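Local coordinates for conserved domain protein (Streptococcus pneumoniae, PDB 4IAJ) that is of unknown function but folds into a small DUF4649-family domain, an antiparallel four-stranded sheet with two helices packed against it, at residues 24-29 / 67-72; 47-52 / 56-61. All coordinates share one frame; numbering follows the deposited sequence.

Interaction 1 of 2, residues 24-29 / 67-72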
loop_
_atom_site.group_PDB
_atom_site.type_symbol
_atom_site.label_atom_id
_atom_site.label_comp_id
_atom_site.label_asym_id
_atom_site.label_seq_id
_atom_site.Cartn_x
_atom_site.Cartn_y
_atom_site.Cartn_z
ATOM N N GLU B 24 4.532 20.190 -18.071
ATOM C CA GLU B 24 4.584 21.032 -19.257
ATOM C C GLU B 24 3.177 21.240 -19.791
ATOM O O GLU B 24 2.816 22.349 -20.172
ATOM C CB GLU B 24 5.487 20.433 -20.337
ATOM C CG GLU B 24 5.729 21.382 -21.518
ATOM C CD GLU B 24 6.779 20.874 -22.504
ATOM O OE1 GLU B 24 7.634 20.040 -22.119
ATOM O OE2 GLU B 24 6.760 21.327 -23.667
ATOM N N SER B 25 2.374 20.182 -19.777
ATOM C CA SER B 25 0.974 20.274 -20.168
ATOM C C SER B 25 0.032 19.676 -19.120
ATOM O O SER B 25 0.442 18.929 -18.218
ATOM C CB SER B 25 0.762 19.573 -21.518
ATOM O OG SER B 25 0.841 18.164 -21.379
ATOM N N TYR B 26 -1.246 20.005 -19.264
ATOM C CA TYR B 26 -2.297 19.436 -18.439
ATOM C C TYR B 26 -2.357 17.920 -18.616
ATOM O O TYR B 26 -2.524 17.191 -17.633
ATOM C CB TYR B 26 -3.656 20.050 -18.787
ATOM C CG TYR B 26 -4.707 19.832 -17.728
ATOM C CD1 TYR B 26 -5.480 18.677 -17.706
ATOM C CD2 TYR B 26 -4.921 20.781 -16.741
ATOM C CE1 TYR B 26 -6.441 18.480 -16.729
ATOM C CE2 TYR B 26 -5.879 20.598 -15.763
ATOM C CZ TYR B 26 -6.635 19.449 -15.759
ATOM O OH TYR B 26 -7.590 19.290 -14.782
ATOM N N GLU B 27 -2.239 17.465 -19.868
ATOM C CA GLU B 27 -2.138 16.045 -20.181
ATOM C C GLU B 27 -0.963 15.364 -19.474
ATOM O O GLU B 27 -1.086 14.207 -19.091
ATOM C CB GLU B 27 -2.003 15.824 -21.698
ATOM N N ASP B 28 0.172 16.050 -19.309
ATOM C CA ASP B 28 1.310 15.448 -18.591
ATOM C C ASP B 28 0.916 15.196 -17.128
ATOM O O ASP B 28 1.248 14.170 -16.552
ATOM C CB ASP B 28 2.575 16.313 -18.630
ATOM C CG ASP B 28 3.140 16.489 -20.025
ATOM O OD1 ASP B 28 2.894 15.631 -20.902
ATOM O OD2 ASP B 28 3.846 17.500 -20.239
ATOM N N PHE B 29 0.164 16.130 -16.562
ATOM C CA PHE B 29 -0.307 16.005 -15.190
ATOM C C PHE B 29 -1.293 14.841 -15.058
ATOM O O PHE B 29 -1.160 13.983 -14.166
ATOM C CB PHE B 29 -0.926 17.338 -14.739
ATOM C CG PHE B 29 -1.607 17.261 -13.418
ATOM C CD1 PHE B 29 -0.861 17.089 -12.253
ATOM C CD2 PHE B 29 -2.981 17.320 -13.337
ATOM C CE1 PHE B 29 -1.488 16.990 -11.021
ATOM C CE2 PHE B 29 -3.612 17.237 -12.102
ATOM C CZ PHE B 29 -2.869 17.062 -10.952
ATOM N N PHE B 67 -8.906 16.334 -8.720
ATOM C CA PHE B 67 -10.357 16.513 -8.676
ATOM C C PHE B 67 -10.751 17.985 -8.627
ATOM O O PHE B 67 -11.688 18.393 -9.302
ATOM C CB PHE B 67 -10.926 15.743 -7.487
ATOM C CG PHE B 67 -10.681 14.269 -7.592
ATOM C CD1 PHE B 67 -11.451 13.492 -8.445
ATOM C CD2 PHE B 67 -9.613 13.673 -6.921
ATOM C CE1 PHE B 67 -11.216 12.134 -8.577
ATOM C CE2 PHE B 67 -9.367 12.309 -7.055
ATOM C CZ PHE B 67 -10.168 11.543 -7.892
ATOM N N TYR B 68 -10.038 18.773 -7.826
ATOM C CA TYR B 68 -10.237 20.228 -7.787
ATOM C C TYR B 68 -10.204 20.851 -9.177
ATOM O O TYR B 68 -11.128 21.567 -9.554
ATOM C CB TYR B 68 -9.182 20.884 -6.889
ATOM C CG TYR B 68 -9.152 22.408 -6.913
ATOM C CD1 TYR B 68 -10.025 23.172 -6.122
ATOM C CD2 TYR B 68 -8.219 23.077 -7.693
ATOM C CE1 TYR B 68 -9.967 24.564 -6.132
ATOM C CE2 TYR B 68 -8.149 24.455 -7.707
ATOM C CZ TYR B 68 -9.018 25.197 -6.937
ATOM O OH TYR B 68 -8.908 26.563 -6.994
ATOM N N LEU B 69 -9.137 20.592 -9.929
ATOM C CA LEU B 69 -8.964 21.189 -11.249
ATOM C C LEU B 69 -10.075 20.777 -12.199
ATOM O O LEU B 69 -10.547 21.588 -12.984
ATOM C CB LEU B 69 -7.602 20.819 -11.850
ATOM C CG LEU B 69 -6.393 21.519 -11.235
ATOM C CD1 LEU B 69 -5.106 21.086 -11.926
ATOM C CD2 LEU B 69 -6.542 23.035 -11.299
HETATM N N MSE B 70 -10.502 19.524 -12.101
HETATM C CA MSE B 70 -11.523 18.985 -12.993
HETATM C C MSE B 70 -12.849 19.662 -12.819
HETATM O O MSE B 70 -13.645 19.684 -13.741
HETATM C CB MSE B 70 -11.769 17.514 -12.693
HETATM C CG MSE B 70 -11.312 16.641 -13.838
HETATM SE SE MSE B 70 -11.700 14.783 -13.338
HETATM C CE MSE B 70 -12.915 14.867 -11.799
ATOM N N LYS B 71 -13.106 20.188 -11.624
ATOM C CA LYS B 71 -14.383 20.822 -11.292
ATOM C C LYS B 71 -14.356 22.333 -11.508
ATOM O O LYS B 71 -15.395 22.972 -11.594
ATOM C CB LYS B 71 -14.752 20.535 -9.834
ATOM C CG LYS B 71 -15.059 19.083 -9.528
ATOM C CD LYS B 71 -15.711 18.954 -8.161
ATOM C CE LYS B 71 -15.501 17.571 -7.573
ATOM N NZ LYS B 71 -16.584 17.248 -6.609
ATOM N N GLN B 72 -13.156 22.912 -11.565
ATOM C CA GLN B 72 -13.005 24.344 -11.824
ATOM C C GLN B 72 -13.337 24.696 -13.276
ATOM O O GLN B 72 -13.036 23.934 -14.195
ATOM C CB GLN B 72 -11.572 24.808 -11.556
ATOM C CG GLN B 72 -11.128 24.760 -10.112
ATOM C CD GLN B 72 -11.921 25.695 -9.244
ATOM O OE1 GLN B 72 -12.659 25.265 -8.364
ATOM N NE2 GLN B 72 -11.792 26.982 -9.502
#

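Interaction 2 of 2, residues 47-52 / 56-61. With EDO (1,2-ethanediol), chain P.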
loop_
_atom_site.group_PDB
_atom_site.type_symbol
_atom_site.label_atom_id
_atom_site.label_comp_id
_atom_site.label_asym_id
_atom_site.label_seq_id
_atom_site.Cartn_x
_atom_site.Cartn_y
_atom_site.Cartn_z
ATOM N N GLN B 47 1.459 24.227 -0.925
ATOM C CA GLN B 47 1.802 25.587 -0.595
ATOM C C GLN B 47 1.486 26.518 -1.745
ATOM O O GLN B 47 1.067 27.642 -1.511
ATOM C CB GLN B 47 3.278 25.669 -0.253
ATOM C CG GLN B 47 3.625 26.896 0.561
ATOM C CD GLN B 47 5.057 27.303 0.356
ATOM O OE1 GLN B 47 5.491 27.532 -0.780
ATOM N NE2 GLN B 47 5.815 27.380 1.447
ATOM N N LYS B 48 1.696 26.063 -2.987
ATOM C CA LYS B 48 1.396 26.871 -4.180
ATOM C C LYS B 48 0.955 26.002 -5.364
ATOM O O LYS B 48 1.620 25.032 -5.684
ATOM C CB LYS B 48 2.624 27.679 -4.581
ATOM C CG LYS B 48 2.451 28.536 -5.820
ATOM C CD LYS B 48 3.662 29.436 -6.051
ATOM C CE LYS B 48 4.775 28.695 -6.775
ATOM N NZ LYS B 48 5.977 29.547 -6.978
ATOM N N LEU B 49 -0.164 26.357 -5.993
ATOM C CA LEU B 49 -0.636 25.701 -7.213
ATOM C C LEU B 49 -0.771 26.758 -8.294
ATOM O O LEU B 49 -1.581 27.664 -8.167
ATOM C CB LEU B 49 -1.969 25.006 -6.981
ATOM C CG LEU B 49 -2.742 24.528 -8.208
ATOM C CD1 LEU B 49 -1.974 23.439 -8.957
ATOM C CD2 LEU B 49 -4.107 24.016 -7.798
ATOM N N THR B 50 0.013 26.621 -9.361
ATOM C CA THR B 50 0.089 27.630 -10.413
ATOM C C THR B 50 -0.374 26.999 -11.718
ATOM O O THR B 50 0.209 26.009 -12.189
ATOM C CB THR B 50 1.522 28.185 -10.565
ATOM O OG1 THR B 50 1.970 28.743 -9.317
ATOM C CG2 THR B 50 1.578 29.266 -11.604
ATOM N N TYR B 51 -1.428 27.573 -12.286
ATOM C CA TYR B 51 -2.005 27.115 -13.538
ATOM C C TYR B 51 -1.845 28.184 -14.620
ATOM O O TYR B 51 -2.415 29.270 -14.516
ATOM C CB TYR B 51 -3.478 26.776 -13.344
ATOM C CG TYR B 51 -4.156 26.336 -14.611
ATOM C CD1 TYR B 51 -3.922 25.071 -15.136
ATOM C CD2 TYR B 51 -5.024 27.174 -15.288
ATOM C CE1 TYR B 51 -4.543 24.655 -16.302
ATOM C CE2 TYR B 51 -5.650 26.766 -16.452
ATOM C CZ TYR B 51 -5.405 25.501 -16.953
ATOM O OH TYR B 51 -6.016 25.073 -18.101
ATOM N N LYS B 52 -1.082 27.866 -15.662
ATOM C CA LYS B 52 -0.727 28.836 -16.710
ATOM C C LYS B 52 -0.180 30.134 -16.125
ATOM O O LYS B 52 -0.475 31.210 -16.627
ATOM C CB LYS B 52 -1.929 29.140 -17.593
ATOM C CG LYS B 52 -2.597 27.892 -18.123
ATOM C CD LYS B 52 -3.726 28.225 -19.083
ATOM C CE LYS B 52 -3.198 28.563 -20.455
ATOM N NZ LYS B 52 -4.246 28.280 -21.467
ATOM N N LEU B 56 -3.490 29.707 -8.296
ATOM C CA LEU B 56 -4.869 29.426 -7.918
ATOM C C LEU B 56 -4.893 29.395 -6.404
ATOM O O LEU B 56 -3.935 28.960 -5.766
ATOM C CB LEU B 56 -5.370 28.117 -8.522
ATOM C CG LEU B 56 -5.204 27.968 -10.036
ATOM C CD1 LEU B 56 -5.584 26.557 -10.468
ATOM C CD2 LEU B 56 -6.031 29.010 -10.770
ATOM N N ASP B 57 -5.981 29.871 -5.831
ATOM C CA ASP B 57 -6.102 29.973 -4.398
ATOM C C ASP B 57 -6.582 28.624 -3.860
ATOM O O ASP B 57 -7.737 28.461 -3.491
ATOM C CB ASP B 57 -7.049 31.132 -4.035
ATOM C CG ASP B 57 -7.073 31.428 -2.540
ATOM O OD1 ASP B 57 -6.044 31.195 -1.874
ATOM O OD2 ASP B 57 -8.128 31.867 -2.026
ATOM N N TYR B 58 -5.661 27.660 -3.801
ATOM C CA TYR B 58 -5.995 26.266 -3.474
ATOM C C TYR B 58 -5.563 25.898 -2.059
ATOM O O TYR B 58 -4.465 26.223 -1.615
ATOM C CB TYR B 58 -5.368 25.309 -4.500
ATOM C CG TYR B 58 -5.544 23.852 -4.164
ATOM C CD1 TYR B 58 -6.728 23.202 -4.429
ATOM C CD2 TYR B 58 -4.515 23.122 -3.589
ATOM C CE1 TYR B 58 -6.898 21.866 -4.110
ATOM C CE2 TYR B 58 -4.672 21.787 -3.274
ATOM C CZ TYR B 58 -5.860 21.161 -3.540
ATOM O OH TYR B 58 -6.017 19.836 -3.234
ATOM N N HIS B 59 -6.453 25.230 -1.349
ATOM C CA HIS B 59 -6.187 24.816 0.006
ATOM C C HIS B 59 -6.551 23.340 0.059
ATOM O O HIS B 59 -7.727 22.958 -0.052
ATOM C CB HIS B 59 -7.007 25.638 1.003
ATOM C CG HIS B 59 -7.049 27.104 0.684
ATOM N ND1 HIS B 59 -5.988 27.951 0.924
ATOM C CD2 HIS B 59 -8.015 27.865 0.121
ATOM C CE1 HIS B 59 -6.301 29.172 0.533
ATOM N NE2 HIS B 59 -7.529 29.149 0.047
ATOM N N GLY B 60 -5.537 22.501 0.192
ATOM C CA GLY B 60 -5.768 21.080 0.219
ATOM C C GLY B 60 -4.480 20.338 -0.019
ATOM O O GLY B 60 -3.389 20.945 -0.056
ATOM N N THR B 61 -4.627 19.022 -0.141
ATOM C CA THR B 61 -3.518 18.112 -0.343
ATOM C C THR B 61 -3.174 18.010 -1.808
ATOM O O THR B 61 -3.975 18.369 -2.688
ATOM C CB THR B 61 -3.854 16.685 0.124
ATOM O OG1 THR B 61 -5.005 16.219 -0.590
ATOM C CG2 THR B 61 -4.140 16.644 1.598
HETATM C C1 EDO P . -4.906 12.264 -0.030
HETATM O O1 EDO P . -5.461 13.515 -0.457
HETATM C C2 EDO P . -5.062 11.153 -1.069
HETATM O O2 EDO P . -5.451 11.639 -2.364
HETATM O O HOH W 1 -1.579 28.356 -4.806
#

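Interaction 1 of 2, residues 24-29 / 67-72
Tyr26 and Leu69 lie alongside each other, their side chains running in opposite directions, so that the phenol reaches the base of the leucine while the leucine's methyl end reaches the phenol ring. At one end of this overlap Tyr26 OH rests on Leu69 CB at 3.3 Å, a tight contact between a hydroxyl and an aliphatic carbon. At the other, Leu69 CD1 comes obliquely to the ring, 3.9 Å from Tyr26 CE2. With CG of Tyr26 opposite its own backbone N (chi1 -163°), the ring is carried off the first turn of its helix toward the facing helix. The hydroxyl makes no hydrogen bond across the interface: Met70 N, its nearest polar neighbour there, is 4.0 Å from Tyr26 OH.

The same leucine methyl also meets the second aromatic of the helix, Phe29, whose CE2 is 4.1 Å from Leu69 CD1, again obliquely. Leu69 CD1 thus touches two rings, and the contact is essentially apolar. The gap is bridged mainly by side chains: the closest CA atoms, those of Tyr26 and Leu69, are 10.0 Å apart.

Tyr26 is the first residue of its helix, directly after the N-cap Ser25, which forms a capping box with Asp28. Asp28 N donates to Ser25 OG over 3.0 Å, and Ser25 N donates in return to Asp28 OD2 over 3.1 Å, arriving from above the carboxylate plane. Asp28 OD1 adds a salt bridge to Arg31.

In the fold, the contact joins the start of helix 26-35 to the last turn of helix 65-71. Beside it Met70, a selenomethionine, packs on Met70 of a second subunit. Phe29 forms a T-shaped pair with Phe23 and packs on Ile9, while Tyr26, Phe29 and Leu69 all touch Ile7 of strand 7-12.

Interaction 2 of 2, residues 47-52 / 56-61
The Tyr58 ring receives Leu49 CD2 obliquely near its root, where the methyl is 3.8 Å from Tyr58 CB, and its outer edge meets Thr61 O in the ring plane. The second flat group, Tyr51, has Lys52 CG over one face and meets Leu56 CD1 obliquely, the methyl lying 3.6 Å from Tyr51 CB. These residues belong to a β-hairpin in which strand 46-51 turns into the short strand 54-56, whose chain then departs as a loop toward helix 65-71.

One direct backbone bond joins the two segments: Leu56 N donates to Leu49 O over 2.8 Å, approaching almost in line with the carbonyl. The return path runs through a water, which accepts from Leu49 N and donates to Leu56 O. Just beyond, an inverse γ-turn centred on Asp57 bends the chain out of the sheet, closed by a weak Tyr58 N to Leu56 O bond.

Leu49 CD2 touches two partners, Tyr58 CB and Leu56 CD1, the latter 4.0 Å from it. Leu49 CG stands opposite its backbone N (chi1 167°), which directs the isobutyl group to them. Ile9 of the adjacent strand and Tyr68 of helix 65-71 add to the cover of Leu49, and Tyr68 also makes a T-shaped pair with Tyr58.

Tyr58 is fixed at its far end as well, its OH donating to Thr61 O over 2.6 Å in the carbonyl plane. Thr61 OG1, hydrogen-bonded to Asp64 N, also shares a 2.7 Å hydrogen bond with O1 of a 1,2-ethanediol probably acquired from the crystallisation liquor.

In the fold
The two contacts, whose centres lie about 12 Å apart, touch in two ways: through helix 65-71, where Leu69 CD2 is 3.7 Å from Leu56 CD1, and from helix 26-35 to strand 46-51, where Tyr26 CD2 is 3.9 Å from Tyr51 CE1. Both form part of the apolar packing between the helices and the sheet. Interaction 1 is the smaller and only partly buried, a helix-to-helix contact made mainly by side chains. Interaction 2 is buried and local in sequence, coupling strand 46-51 to the chain that follows the hairpin; there backbone and water-mediated hydrogen bonds accompany the apolar packing. Near interaction 1 Met70 packs on a second subunit, and in segment 56-61 His59 meets a third.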